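Local coordinates for probable glutathione reductase (Sinorhizobium meliloti, PDB 4DNA), which probably reduces glutathione disulfide to glutathione with NADPH, as an FAD-containing homodimeric flavoenzyme with a redox-active disulfide, at residues Ala150-Ile158 / Ile234-Arg245. Residues are numbered along the deposited sequence; the frame is centred on the assembly and turned at random.
Sequences ALPGHELCI and IQSVSADADGRR
The loop 150-158 is pinned to the edge strand 234-239 by one straight backbone hydrogen bond, V237 N to P152 O (3.1 Å, 176° at the hydrogen), the acceptor belonging to the type II turn from L151 to H154. Next to it, G153 CA directs a C-H at V237 O (3.3 Å), and its positive phi and close approach to that carbonyl both suit a residue without a side chain. V237 is the apolar centre: CG1 is anti to the backbone N (chi1 -175°), which puts CG2 beside that N, against C157 SG at 3.7 Å and L151 CD2 at 3.9 Å. The other methyl of L151, CD1, lies on the strand backbone at I234 O and Q235 O, with I234 CG2 a little further off, while the P152 ring lies against S236 CB. H154 ND1 turns back, in its ring plane, to L151 O, which also accepts from H154 N, so two donors brace the turn. At the far end L156 CD1 rests on the strand backbone near S238 CA (3.7 Å), and L156 CB lies over one face of the R245 guanidinium, whose NE makes a weak bond to L156 O. A leucine in place of R245 would probably leave that carbonyl without its NE donor. The loop thus lies along the outermost strand of the three-stranded antiparallel sheet in what is probably the NADPH-binding domain, held by apolar contacts, one backbone bond and a weak charged-donor bond, without a salt bridge between the segments.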
loop_
_atom_site.group_PDB
_atom_site.type_symbol
_atom_site.label_atom_id
_atom_site.label_comp_id
_atom_site.label_asym_id
_atom_site.label_seq_id
_atom_site.Cartn_x
_atom_site.Cartn_y
_atom_site.Cartn_z
ATOM N N ALA A 150 12.925 -5.975 -39.888
ATOM C CA ALA A 150 11.979 -5.832 -40.986
ATOM C C ALA A 150 11.500 -4.384 -41.184
ATOM O O ALA A 150 11.180 -3.988 -42.308
ATOM C CB ALA A 150 10.799 -6.773 -40.793
ATOM N N LEU A 151 11.449 -3.597 -40.110
ATOM C CA LEU A 151 11.044 -2.193 -40.229
ATOM C C LEU A 151 12.150 -1.310 -40.825
ATOM O O LEU A 151 13.252 -1.233 -40.263
ATOM C CB LEU A 151 10.614 -1.628 -38.874
ATOM C CG LEU A 151 10.370 -0.112 -38.842
ATOM C CD1 LEU A 151 8.986 0.224 -39.386
ATOM C CD2 LEU A 151 10.559 0.456 -37.447
ATOM N N PRO A 152 11.858 -0.629 -41.957
ATOM C CA PRO A 152 12.816 0.339 -42.506
ATOM C C PRO A 152 13.167 1.400 -41.466
ATOM O O PRO A 152 12.284 1.886 -40.756
ATOM C CB PRO A 152 12.049 0.975 -43.669
ATOM C CG PRO A 152 11.054 -0.058 -44.067
ATOM C CD PRO A 152 10.637 -0.717 -42.784
ATOM N N GLY A 153 14.447 1.734 -41.355
ATOM C CA GLY A 153 14.878 2.778 -40.437
ATOM C C GLY A 153 14.752 2.438 -38.959
ATOM O O GLY A 153 14.688 3.334 -38.119
ATOM N N HIS A 154 14.726 1.145 -38.641
ATOM C CA HIS A 154 14.674 0.679 -37.251
ATOM C C HIS A 154 15.901 1.071 -36.483
ATOM O O HIS A 154 15.846 1.271 -35.268
ATOM C CB HIS A 154 14.498 -0.836 -37.191
ATOM C CG HIS A 154 15.627 -1.612 -37.838
ATOM N ND1 HIS A 154 15.587 -2.014 -39.124
ATOM C CD2 HIS A 154 16.850 -2.054 -37.323
ATOM C CE1 HIS A 154 16.726 -2.670 -39.423
ATOM N NE2 HIS A 154 17.497 -2.696 -38.319
ATOM N N GLU A 155 17.022 1.187 -37.190
ATOM C CA GLU A 155 18.291 1.568 -36.580
ATOM C C GLU A 155 18.252 3.015 -36.046
ATOM O O GLU A 155 19.198 3.486 -35.424
ATOM C CB GLU A 155 19.464 1.323 -37.556
ATOM C CG GLU A 155 19.586 2.283 -38.746
ATOM C CD GLU A 155 18.569 2.061 -39.868
ATOM O OE1 GLU A 155 18.161 0.901 -40.145
ATOM O OE2 GLU A 155 18.181 3.074 -40.497
ATOM N N LEU A 156 17.139 3.701 -36.269
ATOM C CA LEU A 156 16.967 5.067 -35.783
ATOM C C LEU A 156 16.176 5.118 -34.460
ATOM O O LEU A 156 16.070 6.174 -33.821
ATOM C CB LEU A 156 16.307 5.927 -36.869
ATOM C CG LEU A 156 16.923 5.811 -38.275
ATOM C CD1 LEU A 156 16.024 6.442 -39.319
ATOM C CD2 LEU A 156 18.315 6.411 -38.342
ATOM N N CYS A 157 15.647 3.969 -34.049
ATOM C CA CYS A 157 14.775 3.887 -32.894
ATOM C C CYS A 157 15.528 3.516 -31.636
ATOM O O CYS A 157 16.713 3.196 -31.691
ATOM C CB CYS A 157 13.692 2.863 -33.157
ATOM S SG CYS A 157 12.603 3.367 -34.491
ATOM N N ILE A 158 14.849 3.567 -30.494
ATOM C CA ILE A 158 15.483 3.185 -29.240
ATOM C C ILE A 158 14.785 2.014 -28.549
ATOM O O ILE A 158 13.628 1.706 -28.837
ATOM C CB ILE A 158 15.643 4.377 -28.270
ATOM C CG1 ILE A 158 14.303 5.060 -27.991
ATOM C CG2 ILE A 158 16.662 5.363 -28.804
ATOM C CD1 ILE A 158 14.337 5.963 -26.779
ATOM N N ILE A 234 3.597 1.183 -37.192
ATOM C CA ILE A 234 4.557 2.048 -37.908
ATOM C C ILE A 234 5.020 1.406 -39.232
ATOM O O ILE A 234 5.605 0.320 -39.215
ATOM C CB ILE A 234 5.767 2.432 -37.023
ATOM C CG1 ILE A 234 5.324 3.359 -35.896
ATOM C CG2 ILE A 234 6.851 3.125 -37.839
ATOM C CD1 ILE A 234 6.369 3.580 -34.830
ATOM N N GLN A 235 4.730 2.071 -40.362
ATOM C CA GLN A 235 5.153 1.619 -41.708
ATOM C C GLN A 235 6.684 1.663 -41.837
ATOM O O GLN A 235 7.310 0.696 -42.290
ATOM C CB GLN A 235 4.547 2.476 -42.849
ATOM C CG GLN A 235 3.072 2.851 -42.762
ATOM C CD GLN A 235 2.135 1.809 -43.344
ATOM O OE1 GLN A 235 2.218 0.626 -43.013
ATOM N NE2 GLN A 235 1.219 2.250 -44.199
ATOM N N SER A 236 7.267 2.801 -41.441
ATOM C CA SER A 236 8.715 3.047 -41.513
ATOM C C SER A 236 9.126 4.281 -40.711
ATOM O O SER A 236 8.325 5.201 -40.501
ATOM C CB SER A 236 9.150 3.246 -42.958
ATOM O OG SER A 236 8.579 4.435 -43.460
ATOM N N VAL A 237 10.384 4.298 -40.287
ATOM C CA VAL A 237 10.949 5.456 -39.623
ATOM C C VAL A 237 12.045 6.027 -40.501
ATOM O O VAL A 237 12.810 5.279 -41.121
ATOM C CB VAL A 237 11.535 5.113 -38.234
ATOM C CG1 VAL A 237 12.003 6.373 -37.518
ATOM C CG2 VAL A 237 10.513 4.394 -37.368
ATOM N N SER A 238 12.101 7.357 -40.558
ATOM C CA SER A 238 13.222 8.061 -41.167
ATOM C C SER A 238 13.593 9.335 -40.381
ATOM O O SER A 238 12.775 9.880 -39.623
ATOM C CB SER A 238 12.914 8.403 -42.617
ATOM O OG SER A 238 12.200 9.617 -42.670
ATOM N N ALA A 239 14.832 9.794 -40.581
ATOM C CA ALA A 239 15.356 11.022 -39.979
ATOM C C ALA A 239 15.147 12.253 -40.875
ATOM O O ALA A 239 15.343 12.184 -42.097
ATOM C CB ALA A 239 16.834 10.855 -39.658
ATOM N N ASP A 240 14.758 13.372 -40.260
ATOM C CA ASP A 240 14.591 14.640 -40.973
ATOM C C ASP A 240 15.885 15.458 -40.952
ATOM O O ASP A 240 16.930 14.974 -40.503
ATOM C CB ASP A 240 13.397 15.439 -40.417
ATOM C CG ASP A 240 13.691 16.116 -39.075
ATOM O OD1 ASP A 240 14.804 15.949 -38.523
ATOM O OD2 ASP A 240 12.789 16.827 -38.573
ATOM N N ALA A 241 15.810 16.696 -41.435
ATOM C CA ALA A 241 16.979 17.572 -41.499
ATOM C C ALA A 241 17.572 17.823 -40.112
ATOM O O ALA A 241 18.794 17.868 -39.957
ATOM C CB ALA A 241 16.628 18.886 -42.189
ATOM N N ASP A 242 16.704 17.937 -39.105
ATOM C CA ASP A 242 17.116 18.382 -37.764
ATOM C C ASP A 242 17.543 17.283 -36.791
ATOM O O ASP A 242 17.752 17.558 -35.611
ATOM C CB ASP A 242 16.014 19.232 -37.127
ATOM C CG ASP A 242 15.606 20.402 -37.996
ATOM O OD1 ASP A 242 16.453 20.946 -38.746
ATOM O OD2 ASP A 242 14.422 20.778 -37.923
ATOM N N GLY A 243 17.675 16.052 -37.282
ATOM C CA GLY A 243 18.003 14.908 -36.423
ATOM C C GLY A 243 16.790 14.221 -35.802
ATOM O O GLY A 243 16.896 13.103 -35.287
ATOM N N ARG A 244 15.642 14.896 -35.852
ATOM C CA ARG A 244 14.377 14.348 -35.374
ATOM C C ARG A 244 13.901 13.183 -36.234
ATOM O O ARG A 244 14.341 13.032 -37.372
ATOM C CB ARG A 244 13.308 15.443 -35.323
ATOM C CG ARG A 244 13.232 16.131 -33.974
ATOM C CD ARG A 244 12.019 17.029 -33.860
ATOM N NE ARG A 244 12.347 18.420 -34.159
ATOM C CZ ARG A 244 12.665 19.330 -33.242
ATOM N NH1 ARG A 244 12.947 20.568 -33.612
ATOM N NH2 ARG A 244 12.688 19.005 -31.956
ATOM N N ARG A 245 13.004 12.367 -35.681
ATOM C CA ARG A 245 12.512 11.172 -36.362
ATOM C C ARG A 245 11.097 11.316 -36.884
ATOM O O ARG A 245 10.173 11.706 -36.160
ATOM C CB ARG A 245 12.609 9.946 -35.456
ATOM C CG ARG A 245 14.008 9.363 -35.346
ATOM C CD ARG A 245 14.846 10.055 -34.280
ATOM N NE ARG A 245 16.071 9.302 -34.028
ATOM C CZ ARG A 245 17.229 9.514 -34.645
ATOM N NH1 ARG A 245 18.265 8.755 -34.358
ATOM N NH2 ARG A 245 17.361 10.479 -35.550
#